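Local structure of major capsid protein P2 (Pseudoalteromonas phage pm2, 2VVF) at residues A[2-16]-A[121-135]. The protein forms the icosahedral protein shell of a membrane-containing marine bacteriophage, assembling as homotrimers of double jelly-roll subunits. Residues are numbered along the deposited sequence; the frame is centred on the assembly and turned at random.
Sequences RSFLNLNSIPNVAAG and DEAAAGPKLSAIAQK
The ring of Phe-4 lies obliquely across the Gln-134 side chain, with Gln-134 CG over one face near the rim and the ring and amide planes 46° apart. The pair belongs to the N-terminal jelly roll of this double jelly-roll capsid protein, where strand 3-6 pairs antiparallel with strand 128-135, its backbone also bonded at Phe-4 to the second subunit. Two hydrogen-bonded pairs, Ser-3 with Lys-135 and Leu-5 with Ala-133, join the backbones; Ala-133 N reaches Leu-5 O at 2.7 Å. CE1 of Phe-4 lies over the rim of the Arg-2 guanidinium, whose NH1 is in plane at the edge of the ring and which is turned 75° from the Gln-134 amide. Tyr-210 OH of the second subunit hydrogen-bonds both Arg-2 NH2 and Gln-134 OE1, and Arg-195 of that subunit makes a cation-pi contact with Phe-4, so the face carrying Phe-4 and Gln-134, with Arg-2 beside it, packs against the second subunit of the trimer.

On the face carrying Leu-5 and Ala-133, the side chain of Leu-7 straddles the methyl of Ala-133, its CD1 3.5 Å from Ala-133 CB, while CD2 also meets Ala-131 CB. Beyond the weak bond from Leu-7 N to Ala-131 O the two segments separate, and a water links Ile-10 N to Leu-129 O. Val-13 then crosses Leu-129 at about a right angle, its CG1 3.6 Å from Leu-129 CD1. Past Pro-127, Gly-16 N makes a weak 3.1 Å hydrogen bond to Asp-121 O.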
ATOM      1  N   ARG A   2     -11.485  18.325  -4.936  1.00 28.59           N
ATOM      2  CA  ARG A   2     -11.515  17.924  -6.337  1.00 28.25           C
ATOM      3  C   ARG A   2     -12.938  18.038  -6.862  1.00 32.15           C
ATOM      4  O   ARG A   2     -13.892  18.109  -6.088  1.00 31.64           O
ATOM      5  CB  ARG A   2     -11.032  16.480  -6.496  1.00 27.94           C
ATOM      6  CG  ARG A   2      -9.551  16.272  -6.224  1.00 35.37           C
ATOM      7  CD  ARG A   2      -9.289  14.876  -5.682  1.00 40.93           C
ATOM      8  NE  ARG A   2      -8.818  13.959  -6.716  1.00 43.93           N
ATOM      9  CZ  ARG A   2      -9.175  12.681  -6.803  1.00 54.00           C
ATOM     10  NH1 ARG A   2     -10.016  12.161  -5.921  1.00 36.45           N
ATOM     11  NH2 ARG A   2      -8.692  11.923  -7.777  1.00 41.82           N
ATOM     12  N   SER A   3     -13.074  18.046  -8.182  1.00 28.95           N
ATOM     13  CA  SER A   3     -14.384  18.123  -8.810  1.00 28.76           C
ATOM     14  C   SER A   3     -14.570  16.954  -9.766  1.00 32.57           C
ATOM     15  O   SER A   3     -13.715  16.690 -10.611  1.00 31.92           O
ATOM     16  CB  SER A   3     -14.552  19.447  -9.558  1.00 32.40           C
ATOM     17  OG  SER A   3     -13.317  19.902 -10.080  1.00 42.05           O
ATOM     18  N   PHE A   4     -15.682  16.246  -9.608  1.00 29.33           N
ATOM     19  CA  PHE A   4     -16.007  15.120 -10.471  1.00 29.23           C
ATOM     20  C   PHE A   4     -17.088  15.582 -11.438  1.00 33.58           C
ATOM     21  O   PHE A   4     -18.193  15.933 -11.021  1.00 33.06           O
ATOM     22  CB  PHE A   4     -16.498  13.935  -9.641  1.00 31.00           C
ATOM     23  CG  PHE A   4     -15.438  13.330  -8.766  1.00 32.52           C
ATOM     24  CD1 PHE A   4     -14.195  13.930  -8.651  1.00 35.69           C
ATOM     25  CD2 PHE A   4     -15.680  12.165  -8.062  1.00 34.74           C
ATOM     26  CE1 PHE A   4     -13.213  13.378  -7.852  1.00 36.53           C
ATOM     27  CE2 PHE A   4     -14.701  11.607  -7.261  1.00 37.63           C
ATOM     28  CZ  PHE A   4     -13.466  12.216  -7.157  1.00 35.66           C
ATOM     29  N   LEU A   5     -16.748  15.626 -12.723  1.00 30.56           N
ATOM     30  CA  LEU A   5     -17.673  16.110 -13.740  1.00 30.57           C
ATOM     31  C   LEU A   5     -18.027  15.084 -14.805  1.00 34.31           C
ATOM     32  O   LEU A   5     -17.181  14.307 -15.249  1.00 33.72           O
ATOM     33  CB  LEU A   5     -17.091  17.348 -14.428  1.00 30.80           C
ATOM     34  CG  LEU A   5     -17.530  18.723 -13.925  1.00 35.82           C
ATOM     35  CD1 LEU A   5     -17.514  18.774 -12.404  1.00 36.05           C
ATOM     36  CD2 LEU A   5     -16.628  19.798 -14.508  1.00 38.70           C
ATOM     37  N   ASN A   6     -19.278  15.132 -15.250  1.00 30.95           N
ATOM     38  CA  ASN A   6     -19.745  14.275 -16.326  1.00 30.71           C
ATOM     39  C   ASN A   6     -19.446  15.036 -17.611  1.00 34.85           C
ATOM     40  O   ASN A   6     -20.166  15.967 -17.970  1.00 34.67           O
ATOM     41  CB  ASN A   6     -21.253  14.036 -16.204  1.00 30.75           C
ATOM     42  CG  ASN A   6     -21.587  12.816 -15.364  1.00 49.31           C
ATOM     43  OD1 ASN A   6     -21.070  11.725 -15.599  1.00 42.83           O
ATOM     44  ND2 ASN A   6     -22.467  12.995 -14.387  1.00 40.47           N
ATOM     45  N   LEU A   7     -18.348  14.677 -18.269  1.00 31.35           N
ATOM     46  CA  LEU A   7     -17.934  15.353 -19.492  1.00 31.15           C
ATOM     47  C   LEU A   7     -19.063  15.454 -20.513  1.00 35.53           C
ATOM     48  O   LEU A   7     -19.994  14.646 -20.512  1.00 34.91           O
ATOM     49  CB  LEU A   7     -16.721  14.654 -20.109  1.00 31.11           C
ATOM     50  CG  LEU A   7     -15.360  15.313 -19.869  1.00 35.55           C
ATOM     51  CD1 LEU A   7     -15.406  16.236 -18.661  1.00 35.60           C
ATOM     52  CD2 LEU A   7     -14.273  14.264 -19.710  1.00 37.48           C
ATOM     53  N   ASN A   8     -18.975  16.456 -21.383  1.00 32.61           N
ATOM     54  CA  ASN A   8     -19.978  16.658 -22.420  1.00 32.47           C
ATOM     55  C   ASN A   8     -20.088  15.404 -23.279  1.00 36.49           C
ATOM     56  O   ASN A   8     -19.143  14.618 -23.369  1.00 36.14           O
ATOM     57  CB  ASN A   8     -19.617  17.862 -23.291  1.00 33.45           C
ATOM     58  CG  ASN A   8     -20.067  19.176 -22.683  1.00 56.72           C
ATOM     59  OD1 ASN A   8     -20.904  19.200 -21.781  1.00 49.83           O
ATOM     60  ND2 ASN A   8     -19.510  20.277 -23.174  1.00 49.38           N
ATOM     61  N   SER A   9     -21.247  15.217 -23.898  1.00 33.14           N
ATOM     62  CA  SER A   9     -21.480  14.052 -24.739  1.00 32.98           C
ATOM     63  C   SER A   9     -20.468  13.967 -25.879  1.00 36.52           C
ATOM     64  O   SER A   9     -20.121  14.978 -26.490  1.00 36.16           O
ATOM     65  CB  SER A   9     -22.905  14.076 -25.295  1.00 36.90           C
ATOM     66  OG  SER A   9     -22.969  13.456 -26.567  1.00 47.03           O
ATOM     67  N   ILE A  10     -19.987  12.757 -26.152  1.00 32.79           N
ATOM     68  CA  ILE A  10     -19.032  12.544 -27.236  1.00 32.42           C
ATOM     69  C   ILE A  10     -19.782  12.568 -28.565  1.00 36.23           C
ATOM     70  O   ILE A  10     -20.703  11.780 -28.784  1.00 35.88           O
ATOM     71  CB  ILE A  10     -18.226  11.238 -27.049  1.00 35.26           C
ATOM     72  CG1 ILE A  10     -17.446  11.277 -25.733  1.00 35.43           C
ATOM     73  CG2 ILE A  10     -17.277  11.026 -28.219  1.00 35.70           C
ATOM     74  CD1 ILE A  10     -16.759   9.974 -25.391  1.00 41.20           C
ATOM     75  N   PRO A  11     -19.404  13.496 -29.434  1.00 32.69           N
ATOM     76  CA  PRO A  11     -20.077  13.668 -30.719  1.00 32.41           C
ATOM     77  C   PRO A  11     -19.868  12.535 -31.719  1.00 36.20           C
ATOM     78  O   PRO A  11     -18.759  12.029 -31.890  1.00 35.70           O
ATOM     79  CB  PRO A  11     -19.470  14.966 -31.264  1.00 34.10           C
ATOM     80  CG  PRO A  11     -18.962  15.690 -30.065  1.00 38.53           C
ATOM     81  CD  PRO A  11     -18.509  14.623 -29.118  1.00 34.15           C
ATOM     82  N   ASN A  12     -20.954  12.165 -32.393  1.00 32.80           N
ATOM     83  CA  ASN A  12     -20.939  11.146 -33.436  1.00 32.54           C
ATOM     84  C   ASN A  12     -20.279   9.821 -33.080  1.00 36.03           C
ATOM     85  O   ASN A  12     -19.326   9.401 -33.738  1.00 35.55           O
ATOM     86  CB  ASN A  12     -20.330  11.712 -34.718  1.00 33.12           C
ATOM     87  CG  ASN A  12     -20.737  13.150 -34.964  1.00 53.54           C
ATOM     88  OD1 ASN A  12     -21.924  13.464 -35.042  1.00 48.13           O
ATOM     89  ND2 ASN A  12     -19.753  14.037 -35.060  1.00 44.04           N
ATOM     90  N   VAL A  13     -20.818   9.139 -32.076  1.00 32.40           N
ATOM     91  CA  VAL A  13     -20.291   7.839 -31.681  1.00 32.09           C
ATOM     92  C   VAL A  13     -20.978   6.739 -32.485  1.00 35.78           C
ATOM     93  O   VAL A  13     -22.107   6.346 -32.187  1.00 35.25           O
ATOM     94  CB  VAL A  13     -20.427   7.602 -30.165  1.00 35.84           C
ATOM     95  CG1 VAL A  13     -20.026   6.176 -29.811  1.00 35.55           C
ATOM     96  CG2 VAL A  13     -19.588   8.604 -29.391  1.00 35.66           C
ATOM     97  N   ALA A  14     -20.297   6.257 -33.520  1.00 32.22           N
ATOM     98  CA  ALA A  14     -20.843   5.206 -34.368  1.00 31.94           C
ATOM     99  C   ALA A  14     -19.723   4.366 -34.969  1.00 35.67           C
ATOM    100  O   ALA A  14     -18.576   4.808 -35.044  1.00 35.20           O
ATOM    101  CB  ALA A  14     -21.705   5.805 -35.468  1.00 32.67           C
ATOM    102  N   ALA A  15     -20.063   3.156 -35.399  1.00 32.03           N
ATOM    103  CA  ALA A  15     -19.089   2.252 -35.996  1.00 31.69           C
ATOM    104  C   ALA A  15     -18.435   2.859 -37.235  1.00 35.20           C
ATOM    105  O   ALA A  15     -19.112   3.415 -38.098  1.00 34.93           O
ATOM    106  CB  ALA A  15     -19.741   0.922 -36.334  1.00 32.42           C
ATOM    107  N   GLY A  16     -17.112   2.747 -37.315  1.00 31.35           N
ATOM    108  CA  GLY A  16     -16.356   3.268 -38.449  1.00 30.91           C
ATOM    109  C   GLY A  16     -16.138   4.776 -38.370  1.00 34.22           C
ATOM    110  O   GLY A  16     -15.554   5.376 -39.273  1.00 33.80           O
ATOM    111  N   ASP A 121     -13.921   1.062 -34.685  1.00 34.93           N
ATOM    112  CA  ASP A 121     -13.901   0.019 -35.705  1.00 35.33           C
ATOM    113  C   ASP A 121     -15.259  -0.124 -36.386  1.00 40.28           C
ATOM    114  O   ASP A 121     -16.301   0.149 -35.789  1.00 39.80           O
ATOM    115  CB  ASP A 121     -13.457  -1.319 -35.112  1.00 37.17           C
ATOM    116  CG  ASP A 121     -13.145  -2.353 -36.178  1.00 47.23           C
ATOM    117  OD1 ASP A 121     -12.103  -2.218 -36.853  1.00 47.83           O
ATOM    118  OD2 ASP A 121     -13.943  -3.299 -36.345  1.00 53.08           O
ATOM    119  N   GLU A 122     -15.233  -0.556 -37.641  1.00 37.75           N
ATOM    120  CA  GLU A 122     -16.449  -0.734 -38.426  1.00 37.94           C
ATOM    121  C   GLU A 122     -17.307  -1.886 -37.913  1.00 41.80           C
ATOM    122  O   GLU A 122     -18.526  -1.885 -38.085  1.00 41.35           O
ATOM    123  CB  GLU A 122     -16.090  -0.975 -39.892  1.00 39.51           C
ATOM    124  CG  GLU A 122     -17.031  -0.317 -40.880  1.00 52.56           C
ATOM    125  CD  GLU A 122     -16.615  -0.554 -42.317  1.00 80.67           C
ATOM    126  OE1 GLU A 122     -15.449  -0.256 -42.656  1.00 79.70           O
ATOM    127  OE2 GLU A 122     -17.449  -1.048 -43.105  1.00 77.28           O
ATOM    128  N   ALA A 123     -16.662  -2.872 -37.296  1.00 38.34           N
ATOM    129  CA  ALA A 123     -17.357  -4.045 -36.777  1.00 38.15           C
ATOM    130  C   ALA A 123     -18.078  -3.788 -35.455  1.00 42.23           C
ATOM    131  O   ALA A 123     -18.809  -4.650 -34.964  1.00 42.02           O
ATOM    132  CB  ALA A 123     -16.390  -5.212 -36.636  1.00 38.83           C
ATOM    133  N   ALA A 124     -17.868  -2.607 -34.882  1.00 38.66           N
ATOM    134  CA  ALA A 124     -18.496  -2.250 -33.612  1.00 38.44           C
ATOM    135  C   ALA A 124     -20.001  -2.500 -33.636  1.00 42.46           C
ATOM    136  O   ALA A 124     -20.716  -1.961 -34.479  1.00 42.21           O
ATOM    137  CB  ALA A 124     -18.198  -0.797 -33.257  1.00 39.12           C
ATOM    138  N   ALA A 125     -20.472  -3.322 -32.703  1.00 39.08           N
ATOM    139  CA  ALA A 125     -21.889  -3.664 -32.608  1.00 38.91           C
ATOM    140  C   ALA A 125     -22.798  -2.436 -32.544  1.00 42.46           C
ATOM    141  O   ALA A 125     -23.592  -2.191 -33.452  1.00 42.24           O
ATOM    142  CB  ALA A 125     -22.134  -4.573 -31.410  1.00 39.66           C
ATOM    143  N   GLY A 126     -22.690  -1.679 -31.458  1.00 38.46           N
ATOM    144  CA  GLY A 126     -23.498  -0.479 -31.264  1.00 37.96           C
ATOM    145  C   GLY A 126     -22.803   0.435 -30.259  1.00 40.86           C
ATOM    146  O   GLY A 126     -23.302   0.663 -29.157  1.00 40.36           O
ATOM    147  N   PRO A 127     -21.636   0.936 -30.653  1.00 36.62           N
ATOM    148  CA  PRO A 127     -20.813   1.792 -29.802  1.00 36.04           C
ATOM    149  C   PRO A 127     -21.562   2.841 -28.985  1.00 38.68           C
ATOM    150  O   PRO A 127     -22.416   3.564 -29.499  1.00 38.27           O
ATOM    151  CB  PRO A 127     -19.865   2.467 -30.797  1.00 37.82           C
ATOM    152  CG  PRO A 127     -20.580   2.420 -32.096  1.00 42.37           C
ATOM    153  CD  PRO A 127     -21.346   1.136 -32.082  1.00 38.03           C
ATOM    154  N   LYS A 128     -21.204   2.922 -27.707  1.00 34.24           N
ATOM    155  CA  LYS A 128     -21.774   3.891 -26.779  1.00 33.58           C
ATOM    156  C   LYS A 128     -20.648   4.309 -25.840  1.00 36.16           C
ATOM    157  O   LYS A 128     -20.117   3.486 -25.096  1.00 35.82           O
ATOM    158  CB  LYS A 128     -22.915   3.262 -25.973  1.00 36.18           C
ATOM    159  CG  LYS A 128     -24.306   3.640 -26.457  1.00 50.56           C
ATOM    160  CD  LYS A 128     -25.320   2.562 -26.112  1.00 60.21           C
ATOM    161  CE  LYS A 128     -26.483   2.563 -27.091  1.00 70.19           C
ATOM    162  NZ  LYS A 128     -27.684   1.887 -26.527  1.00 78.95           N
ATOM    163  N   LEU A 129     -20.253   5.574 -25.905  1.00 31.74           N
ATOM    164  CA  LEU A 129     -19.155   6.057 -25.079  1.00 30.93           C
ATOM    165  C   LEU A 129     -19.452   7.366 -24.359  1.00 33.31           C
ATOM    166  O   LEU A 129     -19.977   8.312 -24.947  1.00 32.71           O
ATOM    167  CB  LEU A 129     -17.878   6.198 -25.910  1.00 30.96           C
ATOM    168  CG  LEU A 129     -17.472   4.990 -26.755  1.00 35.60           C
ATOM    169  CD1 LEU A 129     -16.980   5.439 -28.123  1.00 35.81           C
ATOM    170  CD2 LEU A 129     -16.406   4.174 -26.040  1.00 37.90           C
ATOM    171  N   SER A 130     -19.088   7.410 -23.083  1.00 28.91           N
ATOM    172  CA  SER A 130     -19.263   8.598 -22.258  1.00 28.20           C
ATOM    173  C   SER A 130     -18.020   8.747 -21.390  1.00 30.92           C
ATOM    174  O   SER A 130     -17.284   7.782 -21.182  1.00 30.48           O
ATOM    175  CB  SER A 130     -20.508   8.468 -21.378  1.00 31.31           C
ATOM    176  OG  SER A 130     -20.478   7.264 -20.632  1.00 39.63           O
ATOM    177  N   ALA A 131     -17.776   9.955 -20.896  1.00 26.47           N
ATOM    178  CA  ALA A 131     -16.596  10.199 -20.082  1.00 25.75           C
ATOM    179  C   ALA A 131     -16.867  11.045 -18.845  1.00 28.50           C
ATOM    180  O   ALA A 131     -17.707  11.947 -18.860  1.00 27.80           O
ATOM    181  CB  ALA A 131     -15.491  10.825 -20.923  1.00 26.44           C
ATOM    182  N   ILE A 132     -16.132  10.746 -17.779  1.00 24.34           N
ATOM    183  CA  ILE A 132     -16.231  11.479 -16.526  1.00 23.84           C
ATOM    184  C   ILE A 132     -14.833  11.977 -16.181  1.00 27.14           C
ATOM    185  O   ILE A 132     -13.848  11.269 -16.390  1.00 26.60           O
ATOM    186  CB  ILE A 132     -16.800  10.594 -15.399  1.00 26.96           C
ATOM    187  CG1 ILE A 132     -18.319  10.465 -15.533  1.00 27.31           C
ATOM    188  CG2 ILE A 132     -16.425  11.161 -14.033  1.00 27.53           C
ATOM    189  CD1 ILE A 132     -18.929   9.427 -14.613  1.00 33.33           C
ATOM    190  N   ALA A 133     -14.741  13.201 -15.675  1.00 23.45           N
ATOM    191  CA  ALA A 133     -13.445  13.774 -15.342  1.00 23.08           C
ATOM    192  C   ALA A 133     -13.248  14.061 -13.858  1.00 27.11           C
ATOM    193  O   ALA A 133     -14.091  14.685 -13.211  1.00 26.55           O
ATOM    194  CB  ALA A 133     -13.193  15.030 -16.161  1.00 23.75           C
ATOM    195  N   GLN A 134     -12.114  13.612 -13.332  1.00 23.82           N
ATOM    196  CA  GLN A 134     -11.740  13.885 -11.951  1.00 23.68           C
ATOM    197  C   GLN A 134     -10.700  14.995 -12.052  1.00 28.34           C
ATOM    198  O   GLN A 134      -9.539  14.744 -12.380  1.00 28.08           O
ATOM    199  CB  GLN A 134     -11.125  12.645 -11.300  1.00 24.81           C
ATOM    200  CG  GLN A 134     -12.001  11.408 -11.362  1.00 32.47           C
ATOM    201  CD  GLN A 134     -11.386  10.234 -10.633  1.00 43.78           C
ATOM    202  OE1 GLN A 134     -10.672  10.409  -9.648  1.00 37.92           O
ATOM    203  NE2 GLN A 134     -11.650   9.029 -11.122  1.00 33.87           N
ATOM    204  N   LYS A 135     -11.138  16.231 -11.845  1.00 25.32           N
ATOM    205  CA  LYS A 135     -10.256  17.377 -11.999  1.00 25.25           C
ATOM    206  C   LYS A 135      -9.830  18.048 -10.700  1.00 29.91           C
ATOM    207  O   LYS A 135     -10.365  17.769  -9.627  1.00 29.48           O
ATOM    208  CB  LYS A 135     -10.883  18.409 -12.939  1.00 27.48           C
ATOM    209  CG  LYS A 135     -11.763  17.813 -14.028  1.00 37.63           C
ATOM    210  CD  LYS A 135     -12.634  18.875 -14.676  1.00 45.54           C
ATOM    211  CE  LYS A 135     -11.827  20.118 -15.014  1.00 53.81           C
ATOM    212  NZ  LYS A 135     -12.668  21.179 -15.634  1.00 61.54           N
TER
HETATM  213  O   HOH W   1     -21.548  10.646 -24.180  1.00 26.04           O